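Local coordinates for fructokinase (PDB 3LJS), which probably transfers a phosphate group from ATP to fructose, as a sugar kinase of the PfkB (ribokinase-like) family, at residues 11-16 with 38-43; 42-47 with 75-80; 161-166 with 190-195; 262-267 with 298-303. One frame throughout, in Å; residues are numbered along the deposited sequence.

Contact 1: residues 11-16 with 38-43; sequences GEALID and APANVA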
loop_
_atom_site.group_PDB
_atom_site.type_symbol
_atom_site.label_atom_id
_atom_site.label_comp_id
_atom_site.label_asym_id
_atom_site.label_seq_id
_atom_site.Cartn_x
_atom_site.Cartn_y
_atom_site.Cartn_z
ATOM N N GLY B 11 16.593 7.751 8.328
ATOM C CA GLY B 11 15.221 8.044 7.977
ATOM C C GLY B 11 14.435 6.962 7.279
ATOM O O GLY B 11 14.469 5.789 7.648
ATOM N N GLU B 12 13.720 7.368 6.239
ATOM C CA GLU B 12 12.896 6.430 5.521
ATOM C C GLU B 12 13.455 5.944 4.200
ATOM O O GLU B 12 14.089 6.688 3.448
ATOM C CB GLU B 12 11.501 7.026 5.288
ATOM C CG GLU B 12 11.375 7.955 4.078
ATOM C CD GLU B 12 12.060 9.307 4.260
ATOM O OE1 GLU B 12 12.697 9.534 5.316
ATOM O OE2 GLU B 12 11.959 10.151 3.336
ATOM N N ALA B 13 13.218 4.663 3.964
ATOM C CA ALA B 13 13.568 3.977 2.738
ATOM C C ALA B 13 12.190 3.387 2.438
ATOM O O ALA B 13 11.564 2.794 3.318
ATOM C CB ALA B 13 14.585 2.868 3.002
ATOM N N LEU B 14 11.693 3.583 1.228
ATOM C CA LEU B 14 10.378 3.064 0.882
ATOM C C LEU B 14 10.327 2.689 -0.583
ATOM O O LEU B 14 11.310 2.860 -1.303
ATOM C CB LEU B 14 9.300 4.109 1.194
ATOM C CG LEU B 14 9.560 5.548 0.731
ATOM C CD1 LEU B 14 9.525 5.645 -0.788
ATOM C CD2 LEU B 14 8.497 6.457 1.336
ATOM N N ILE B 15 9.176 2.183 -1.019
ATOM C CA ILE B 15 8.997 1.779 -2.407
ATOM C C ILE B 15 8.222 2.818 -3.198
ATOM O O ILE B 15 7.133 3.232 -2.794
ATOM C CB ILE B 15 8.225 0.439 -2.507
ATOM C CG1 ILE B 15 8.992 -0.668 -1.781
ATOM C CG2 ILE B 15 7.999 0.072 -3.963
ATOM C CD1 ILE B 15 10.356 -0.960 -2.358
ATOM N N ASP B 16 8.797 3.260 -4.313
ATOM C CA ASP B 16 8.109 4.201 -5.186
ATOM C C ASP B 16 7.454 3.295 -6.224
ATOM O O ASP B 16 8.151 2.556 -6.926
ATOM C CB ASP B 16 9.085 5.147 -5.904
ATOM C CG ASP B 16 9.706 6.184 -4.976
ATOM O OD1 ASP B 16 8.987 6.742 -4.125
ATOM O OD2 ASP B 16 10.916 6.457 -5.118
ATOM N N ALA B 38 14.139 9.732 0.594
ATOM C CA ALA B 38 15.164 10.771 0.484
ATOM C C ALA B 38 16.532 10.371 1.046
ATOM O O ALA B 38 17.520 10.369 0.318
ATOM C CB ALA B 38 14.673 12.072 1.127
ATOM N N PRO B 39 16.616 10.045 2.349
ATOM C CA PRO B 39 17.940 9.662 2.859
ATOM C C PRO B 39 18.484 8.390 2.203
ATOM O O PRO B 39 19.699 8.204 2.102
ATOM C CB PRO B 39 17.710 9.513 4.370
ATOM C CG PRO B 39 16.226 9.247 4.486
ATOM C CD PRO B 39 15.637 10.158 3.445
ATOM N N ALA B 40 17.585 7.522 1.744
ATOM C CA ALA B 40 17.991 6.284 1.086
ATOM C C ALA B 40 18.664 6.602 -0.245
ATOM O O ALA B 40 19.685 6.003 -0.588
ATOM C CB ALA B 40 16.780 5.371 0.857
ATOM N N ASN B 41 18.090 7.543 -0.991
ATOM C CA ASN B 41 18.661 7.947 -2.275
ATOM C C ASN B 41 20.048 8.555 -2.049
ATOM O O ASN B 41 20.975 8.310 -2.810
ATOM C CB ASN B 41 17.787 8.997 -2.972
ATOM C CG ASN B 41 16.422 8.461 -3.392
ATOM O OD1 ASN B 41 16.273 7.281 -3.714
ATOM N ND2 ASN B 41 15.425 9.343 -3.420
ATOM N N VAL B 42 20.182 9.366 -1.006
ATOM C CA VAL B 42 21.468 9.992 -0.724
ATOM C C VAL B 42 22.515 8.919 -0.456
ATOM O O VAL B 42 23.638 9.000 -0.954
ATOM C CB VAL B 42 21.370 10.944 0.488
ATOM C CG1 VAL B 42 22.755 11.473 0.850
ATOM C CG2 VAL B 42 20.433 12.115 0.154
ATOM N N ALA B 43 22.135 7.901 0.309
ATOM C CA ALA B 43 23.042 6.813 0.646
ATOM C C ALA B 43 23.547 6.082 -0.595
ATOM O O ALA B 43 24.749 5.811 -0.725
ATOM C CB ALA B 43 22.346 5.822 1.590
#

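Contact 2: residues 42-47 with 75-80; sequences VAVAVA and AGVVTD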
loop_
_atom_site.group_PDB
_atom_site.type_symbol
_atom_site.label_atom_id
_atom_site.label_comp_id
_atom_site.label_asym_id
_atom_site.label_seq_id
_atom_site.Cartn_x
_atom_site.Cartn_y
_atom_site.Cartn_z
ATOM N N VAL B 42 20.182 9.366 -1.006
ATOM C CA VAL B 42 21.468 9.992 -0.724
ATOM C C VAL B 42 22.515 8.919 -0.456
ATOM O O VAL B 42 23.638 9.000 -0.954
ATOM C CB VAL B 42 21.370 10.944 0.488
ATOM C CG1 VAL B 42 22.755 11.473 0.850
ATOM C CG2 VAL B 42 20.433 12.115 0.154
ATOM N N ALA B 43 22.135 7.901 0.309
ATOM C CA ALA B 43 23.042 6.813 0.646
ATOM C C ALA B 43 23.547 6.082 -0.595
ATOM O O ALA B 43 24.749 5.811 -0.725
ATOM C CB ALA B 43 22.346 5.822 1.590
ATOM N N VAL B 44 22.633 5.766 -1.508
ATOM C CA VAL B 44 23.013 5.056 -2.720
ATOM C C VAL B 44 23.895 5.913 -3.615
ATOM O O VAL B 44 24.806 5.406 -4.274
ATOM C CB VAL B 44 21.770 4.584 -3.507
ATOM C CG1 VAL B 44 22.198 3.935 -4.813
ATOM C CG2 VAL B 44 20.980 3.584 -2.669
ATOM N N ALA B 45 23.632 7.216 -3.643
ATOM C CA ALA B 45 24.443 8.111 -4.465
ATOM C C ALA B 45 25.871 8.143 -3.924
ATOM O O ALA B 45 26.831 8.136 -4.692
ATOM C CB ALA B 45 23.846 9.519 -4.461
ATOM N N VAL B 46 26.006 8.184 -2.600
ATOM C CA VAL B 46 27.324 8.213 -1.967
ATOM C C VAL B 46 28.075 6.903 -2.224
ATOM O O VAL B 46 29.265 6.915 -2.531
ATOM C CB VAL B 46 27.214 8.424 -0.428
ATOM C CG1 VAL B 46 28.595 8.292 0.226
ATOM C CG2 VAL B 46 26.631 9.798 -0.125
ATOM N N ALA B 47 27.375 5.779 -2.104
ATOM C CA ALA B 47 27.989 4.470 -2.311
ATOM C C ALA B 47 28.471 4.286 -3.750
ATOM O O ALA B 47 29.505 3.673 -3.996
ATOM C CB ALA B 47 27.001 3.372 -1.952
ATOM N N ALA B 75 24.336 -2.059 -3.637
ATOM C CA ALA B 75 24.911 -0.755 -3.951
ATOM C C ALA B 75 26.171 -0.452 -3.157
ATOM O O ALA B 75 26.885 0.505 -3.451
ATOM C CB ALA B 75 23.880 0.341 -3.718
ATOM N N GLY B 76 26.446 -1.261 -2.146
ATOM C CA GLY B 76 27.626 -1.023 -1.339
ATOM C C GLY B 76 27.333 -0.209 -0.092
ATOM O O GLY B 76 28.252 0.260 0.578
ATOM N N VAL B 77 26.053 -0.024 0.220
ATOM C CA VAL B 77 25.659 0.714 1.420
ATOM C C VAL B 77 25.733 -0.252 2.600
ATOM O O VAL B 77 25.195 -1.357 2.529
ATOM C CB VAL B 77 24.202 1.248 1.306
ATOM C CG1 VAL B 77 23.757 1.878 2.636
ATOM C CG2 VAL B 77 24.109 2.272 0.179
ATOM N N VAL B 78 26.406 0.146 3.677
ATOM C CA VAL B 78 26.510 -0.717 4.855
ATOM C C VAL B 78 25.123 -0.863 5.479
ATOM O O VAL B 78 24.417 0.127 5.693
ATOM C CB VAL B 78 27.501 -0.137 5.892
ATOM C CG1 VAL B 78 27.424 -0.923 7.195
ATOM C CG2 VAL B 78 28.921 -0.198 5.335
ATOM N N THR B 79 24.735 -2.100 5.774
ATOM C CA THR B 79 23.410 -2.371 6.327
ATOM C C THR B 79 23.335 -2.711 7.812
ATOM O O THR B 79 22.253 -3.008 8.314
ATOM C CB THR B 79 22.732 -3.521 5.549
ATOM O OG1 THR B 79 23.547 -4.696 5.633
ATOM C CG2 THR B 79 22.558 -3.147 4.079
ATOM N N ASP B 80 24.464 -2.656 8.515
ATOM C CA ASP B 80 24.502 -2.988 9.942
ATOM C C ASP B 80 23.541 -2.194 10.816
ATOM O O ASP B 80 23.074 -2.695 11.833
ATOM C CB ASP B 80 25.911 -2.793 10.515
ATOM C CG ASP B 80 26.974 -3.488 9.704
ATOM O OD1 ASP B 80 26.683 -4.555 9.123
ATOM O OD2 ASP B 80 28.110 -2.971 9.659
#

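Contact 3: residues 161-166 with 190-195; sequences AIVSFD and LADVVK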
loop_
_atom_site.group_PDB
_atom_site.type_symbol
_atom_site.label_atom_id
_atom_site.label_comp_id
_atom_site.label_asym_id
_atom_site.label_seq_id
_atom_site.Cartn_x
_atom_site.Cartn_y
_atom_site.Cartn_z
ATOM N N ALA B 161 30.328 14.408 14.487
ATOM C CA ALA B 161 29.879 14.304 13.110
ATOM C C ALA B 161 29.141 15.569 12.707
ATOM O O ALA B 161 28.471 16.206 13.529
ATOM C CB ALA B 161 28.974 13.091 12.931
ATOM N N ILE B 162 29.293 15.930 11.436
ATOM C CA ILE B 162 28.638 17.092 10.861
ATOM C C ILE B 162 27.187 16.693 10.644
ATOM O O ILE B 162 26.912 15.609 10.131
ATOM C CB ILE B 162 29.252 17.437 9.487
ATOM C CG1 ILE B 162 30.682 17.954 9.672
ATOM C CG2 ILE B 162 28.379 18.451 8.763
ATOM C CD1 ILE B 162 31.467 18.017 8.380
ATOM N N VAL B 163 26.257 17.555 11.032
ATOM C CA VAL B 163 24.844 17.246 10.848
ATOM C C VAL B 163 24.302 17.966 9.621
ATOM O O VAL B 163 24.335 19.195 9.542
ATOM C CB VAL B 163 24.019 17.652 12.082
ATOM C CG1 VAL B 163 22.542 17.364 11.839
ATOM C CG2 VAL B 163 24.518 16.884 13.304
ATOM N N SER B 164 23.818 17.185 8.663
ATOM C CA SER B 164 23.263 17.710 7.425
ATOM C C SER B 164 21.752 17.509 7.446
ATOM O O SER B 164 21.270 16.432 7.786
ATOM C CB SER B 164 23.868 16.962 6.236
ATOM O OG SER B 164 23.220 17.306 5.027
ATOM N N PHE B 165 21.012 18.544 7.066
ATOM C CA PHE B 165 19.558 18.478 7.059
ATOM C C PHE B 165 18.988 19.039 5.753
ATOM O O PHE B 165 19.123 20.226 5.464
ATOM C CB PHE B 165 19.016 19.248 8.278
ATOM C CG PHE B 165 17.511 19.225 8.417
ATOM C CD1 PHE B 165 16.789 18.057 8.201
ATOM C CD2 PHE B 165 16.821 20.370 8.817
ATOM C CE1 PHE B 165 15.400 18.026 8.383
ATOM C CE2 PHE B 165 15.434 20.350 9.002
ATOM C CZ PHE B 165 14.723 19.178 8.786
ATOM N N ASP B 166 18.383 18.167 4.953
ATOM C CA ASP B 166 17.760 18.577 3.694
ATOM C C ASP B 166 16.267 18.552 4.024
ATOM O O ASP B 166 15.684 17.479 4.183
ATOM C CB ASP B 166 18.086 17.571 2.582
ATOM C CG ASP B 166 17.502 17.970 1.231
ATOM O OD1 ASP B 166 17.697 17.212 0.256
ATOM O OD2 ASP B 166 16.849 19.034 1.135
ATOM N N LEU B 190 19.401 22.434 14.725
ATOM C CA LEU B 190 20.354 21.394 15.105
ATOM C C LEU B 190 21.327 20.981 14.006
ATOM O O LEU B 190 22.204 20.147 14.234
ATOM C CB LEU B 190 19.596 20.150 15.574
ATOM C CG LEU B 190 18.775 20.286 16.858
ATOM C CD1 LEU B 190 17.900 19.047 17.040
ATOM C CD2 LEU B 190 19.718 20.471 18.052
ATOM N N ALA B 191 21.185 21.568 12.825
ATOM C CA ALA B 191 22.036 21.200 11.699
ATOM C C ALA B 191 23.169 22.167 11.380
ATOM O O ALA B 191 23.020 23.373 11.513
ATOM C CB ALA B 191 21.170 20.995 10.450
ATOM N N ASP B 192 24.302 21.610 10.960
ATOM C CA ASP B 192 25.474 22.394 10.571
ATOM C C ASP B 192 25.298 22.818 9.114
ATOM O O ASP B 192 25.682 23.919 8.721
ATOM C CB ASP B 192 26.740 21.540 10.672
ATOM C CG ASP B 192 27.011 21.067 12.082
ATOM O OD1 ASP B 192 27.474 21.884 12.903
ATOM O OD2 ASP B 192 26.754 19.881 12.369
ATOM N N VAL B 193 24.725 21.918 8.317
ATOM C CA VAL B 193 24.502 22.164 6.893
ATOM C C VAL B 193 23.018 22.008 6.587
ATOM O O VAL B 193 22.412 20.993 6.927
ATOM C CB VAL B 193 25.303 21.165 6.029
ATOM C CG1 VAL B 193 25.075 21.444 4.549
ATOM C CG2 VAL B 193 26.791 21.267 6.371
ATOM N N VAL B 194 22.445 23.016 5.935
ATOM C CA VAL B 194 21.025 23.008 5.612
ATOM C C VAL B 194 20.751 23.225 4.131
ATOM O O VAL B 194 21.403 24.041 3.477
ATOM C CB VAL B 194 20.288 24.108 6.411
ATOM C CG1 VAL B 194 18.844 24.240 5.925
ATOM C CG2 VAL B 194 20.341 23.783 7.903
ATOM N N LYS B 195 19.781 22.484 3.610
ATOM C CA LYS B 195 19.393 22.603 2.213
ATOM C C LYS B 195 17.890 22.838 2.126
ATOM O O LYS B 195 17.097 22.053 2.648
ATOM C CB LYS B 195 19.765 21.340 1.436
ATOM C CG LYS B 195 19.298 21.356 -0.017
ATOM C CD LYS B 195 19.869 20.175 -0.784
ATOM C CE LYS B 195 19.285 20.074 -2.188
ATOM N NZ LYS B 195 17.865 19.646 -2.176
HETATM O O HOH W 1 28.216 18.901 14.097
HETATM O O HOH W 2 16.858 16.681 -2.076
#

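Contact 4: residues 262-267 with 298-303; sequences DAFVGG and FAAAVG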
loop_
_atom_site.group_PDB
_atom_site.type_symbol
_atom_site.label_atom_id
_atom_site.label_comp_id
_atom_site.label_asym_id
_atom_site.label_seq_id
_atom_site.Cartn_x
_atom_site.Cartn_y
_atom_site.Cartn_z
ATOM N N ASP B 262 18.371 14.702 -4.152
ATOM C CA ASP B 262 19.143 13.777 -3.336
ATOM C C ASP B 262 20.507 13.396 -3.892
ATOM O O ASP B 262 21.434 13.156 -3.122
ATOM C CB ASP B 262 18.329 12.517 -3.052
ATOM C CG ASP B 262 16.990 12.828 -2.405
ATOM O OD1 ASP B 262 16.913 13.792 -1.606
ATOM O OD2 ASP B 262 16.021 12.104 -2.690
ATOM N N ALA B 263 20.639 13.339 -5.216
ATOM C CA ALA B 263 21.925 12.982 -5.816
ATOM C C ALA B 263 22.919 14.111 -5.549
ATOM O O ALA B 263 24.075 13.864 -5.211
ATOM C CB ALA B 263 21.768 12.743 -7.319
ATOM N N PHE B 264 22.455 15.349 -5.707
ATOM C CA PHE B 264 23.276 16.531 -5.452
ATOM C C PHE B 264 23.807 16.451 -4.011
ATOM O O PHE B 264 24.997 16.680 -3.746
ATOM C CB PHE B 264 22.419 17.796 -5.620
ATOM C CG PHE B 264 23.135 19.074 -5.282
ATOM C CD1 PHE B 264 23.745 19.833 -6.276
ATOM C CD2 PHE B 264 23.212 19.511 -3.966
ATOM C CE1 PHE B 264 24.423 21.009 -5.965
ATOM C CE2 PHE B 264 23.885 20.681 -3.643
ATOM C CZ PHE B 264 24.493 21.434 -4.644
ATOM N N VAL B 265 22.914 16.127 -3.079
ATOM C CA VAL B 265 23.287 16.021 -1.675
ATOM C C VAL B 265 24.317 14.920 -1.469
ATOM O O VAL B 265 25.297 15.106 -0.749
ATOM C CB VAL B 265 22.064 15.742 -0.791
ATOM C CG1 VAL B 265 22.503 15.486 0.651
ATOM C CG2 VAL B 265 21.123 16.946 -0.836
ATOM N N GLY B 266 24.091 13.778 -2.104
ATOM C CA GLY B 266 25.027 12.676 -1.986
ATOM C C GLY B 266 26.388 13.116 -2.499
ATOM O O GLY B 266 27.415 12.834 -1.883
ATOM N N GLY B 267 26.394 13.818 -3.626
ATOM C CA GLY B 267 27.649 14.289 -4.181
ATOM C C GLY B 267 28.361 15.225 -3.217
ATOM O O GLY B 267 29.570 15.125 -3.018
ATOM N N PHE B 298 31.034 19.943 -8.009
ATOM C CA PHE B 298 31.048 18.482 -8.049
ATOM C C PHE B 298 29.637 17.967 -7.762
ATOM O O PHE B 298 29.115 17.108 -8.477
ATOM C CB PHE B 298 32.004 17.935 -6.982
ATOM C CG PHE B 298 32.095 16.438 -6.956
ATOM C CD1 PHE B 298 33.055 15.773 -7.716
ATOM C CD2 PHE B 298 31.208 15.685 -6.184
ATOM C CE1 PHE B 298 33.132 14.377 -7.711
ATOM C CE2 PHE B 298 31.274 14.288 -6.169
ATOM C CZ PHE B 298 32.236 13.630 -6.933
ATOM N N ALA B 299 29.032 18.486 -6.699
ATOM C CA ALA B 299 27.682 18.078 -6.311
ATOM C C ALA B 299 26.690 18.295 -7.456
ATOM O O ALA B 299 25.830 17.444 -7.718
ATOM C CB ALA B 299 27.242 18.856 -5.075
ATOM N N ALA B 300 26.812 19.430 -8.139
ATOM C CA ALA B 300 25.923 19.743 -9.257
ATOM C C ALA B 300 26.132 18.739 -10.390
ATOM O O ALA B 300 25.177 18.337 -11.061
ATOM C CB ALA B 300 26.186 21.159 -9.755
ATOM N N ALA B 301 27.381 18.331 -10.600
ATOM C CA ALA B 301 27.686 17.369 -11.657
ATOM C C ALA B 301 27.026 16.029 -11.362
ATOM O O ALA B 301 26.510 15.377 -12.264
ATOM C CB ALA B 301 29.196 17.197 -11.796
ATOM N N VAL B 302 27.046 15.615 -10.096
ATOM C CA VAL B 302 26.417 14.357 -9.697
ATOM C C VAL B 302 24.905 14.445 -9.964
ATOM O O VAL B 302 24.300 13.530 -10.533
ATOM C CB VAL B 302 26.645 14.070 -8.184
ATOM C CG1 VAL B 302 25.895 12.797 -7.771
ATOM C CG2 VAL B 302 28.141 13.909 -7.898
ATOM N N GLY B 303 24.303 15.558 -9.552
ATOM C CA GLY B 303 22.878 15.747 -9.752
ATOM C C GLY B 303 22.498 15.757 -11.219
ATOM O O GLY B 303 21.445 15.252 -11.599
#

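Contact 1: residues 11-16 with 38-43
The carboxylate of E12 packs against the CG-CD side of the P39 ring, the two side chains crossing at about a right angle. OE1 comes to 3.5 Å from P39 CD, while OE2 reaches past it toward the first turn of the helix and stops 3.5 Å from A38 N, a distance that makes packing rather than a bond; the hydrogen-bonding partner of OE2 is ND2 of N138. The E12 side chain gets there by a folded path: chi1 is 83°, which tucks CG between the backbone N and the carbonyl carbon, and a bend at chi2 of -72° brings the acid group back against the proline. The neighbouring ring carbon also touches the backbone: P39 CG lies 3.5 Å from E12 O and 3.8 Å from G11 CA, so the apolar ring seals a short piece of main chain. E12 N and E12 O are buried here without a hydrogen-bonding partner in the model. A small methyl-to-methyl touch, A13 CB to A40 CB at 4.0 Å, completes the interface. Residues 38-43 belong to the glycine-rich first signature of PfkB kinases, and the loop 11-13 leads from the large sheet to the small one. F55 of strand 53-60 and F72 of helix 63-75 flank A40, and C136 of strand 130-136 adjoins A38 and P39.

Contact 2: residues 42-47 with 75-80
V77 and V44 both hold CG1 anti to the backbone N (chi1 174° and 176°), which leaves each CG2 beside its own N, and these torsions set which branches meet. V77 extends CG2 to the helix, where the methyl settles 3.8 Å from A47 CB, 4.2 Å from A43 CB and 3.7 Å from A43 O. It therefore spans one full turn, resting on two alanines spaced four residues apart, with V44 CG2 at its margin. V44 uses its other branch as well: CG1 lies 4.1 Å from A75 CB. Such short side chains let the two backbones come close, with A47 and G76 only 5.6 Å apart between their CA atoms. The partner segment is where helix 63-75 terminates. G76, with a phi of 95°, is the first residue to leave helical angles, and two bonds back into the last turn make the ending a Schellman motif; the turn sends the chain on toward strand 82-85, within the beta-alpha-beta connection from strand 53-60 to strand 82-85. The carbonyl of A75, just before the turn, faces helix 38-49, and A75 O comes to 3.2 Å from A47 CB, a tight fit for a methyl group. G76 follows with its backbone C at 4.0 Å from the same methyl. Behind the valine, F55 of strand 53-60 and F72 of helix 63-75 back V77, while V53 packs on A43 and A47.

Contact 3: residues 161-166 with 190-195
K195 runs beside D166, the two side chains pointing the same way from neighbouring parallel strands. Its CB and then its CG, 3.6 Å from D166 OD2, pass along the carboxylate; CD lies 3.8 Å from D166 CG, and CE lies 4.1 Å from D166 OD1. The chain is extended as far as CE and bends only at chi4 (-71°), which brings NZ back to D166 OD1 at 3.4 Å, a salt bridge with a weak hydrogen bond. A water joins the same two atoms, and NZ also bonds to the carbonyl of A260. K195 is an ATP-binding residue, and D166 and A260 together probably help to position its amine. At the other end, D192 OD2 receives V163 N through the anti lone pair in a nearly straight bond of 2.7 Å. V163 O accepts the regular V193 N at 3.0 Å and also, in a more bent bond, D192 N at 2.8 Å; the parallel pairing continues with F165 N to V193 O and K195 N to F165 O. F165 CB and A191 CB pack at 3.5 Å. OD1 of D192 forms a salt bridge with R223. The segments open and close a beta-alpha-beta unit through helix 181-189 in the central Rossmann-like sheet: strand 130-136 pairs with the far edge of 162-166, M153 of helix 143-158 packs on V163, F165 and A191, and helix 262-275 lies against S164, D166 and K195.

Contact 4: residues 262-267 with 298-303
A299 is the knob at the centre of this helix pair, its methyl lodged between the ring and the main chain of F264. A299 CB sits over the middle of the F264 ring, 3.7 Å from the centroid and 13° off the normal, a CH-pi contact, and at the same time 3.4 Å from F264 O. The ring is carried there by chi1 of 176°, which swings it along the side of the second helix, where CE1 also reaches A300 CB at 4.2 Å. On the backbone, F264 CA makes a CA-H...O contact of 3.5 Å with A299 O. The hollow on the first helix is made by G267: with no side chain in the way, V302 CG2 drops to 3.8 Å from G267 CA, and V302 CG1 fits into the groove beside A263 O at 3.3 Å. A263 CB rests on G303 CA at 4.0 Å. F298 closes the far end by turning a ring edge to G267 O. The bare G267 allows the axes of the two short segments to pass 7.2 Å apart, at an angle of 141° between their directions. Residues 262-267 start the helix of the second PfkB signature, just after the ATP-binding G261. Helix 38-49 packs on the D262 and V265 side, and helix 319-328 backs F298 and A301.

Overall arrangement
Contacts 1 and 2 share V42 and A43 of helix 38-49, their centres 10 Å apart. That helix also meets contact 4: N41 ND2 lies 2.9 Å from D262 OD2, probably hydrogen-bonded. Contact 4 meets contact 3, with V265 CG2 3.5 Å from K195 CD and D262 OD1 4.0 Å from D166 OD1. Contacts 1, 3 and 4, centres 15 to 17 Å apart, each border the nucleotide region: contact 3 holds the ATP-binding K195, contact 4 follows G261, and the A38 side chain of contact 1 is about 7 Å from that of R170. A phosphate ion, probably from the crystallisation liquor, lies about 4 Å from the A38 side chain and may mark the pocket. Contact 2 lies away from it.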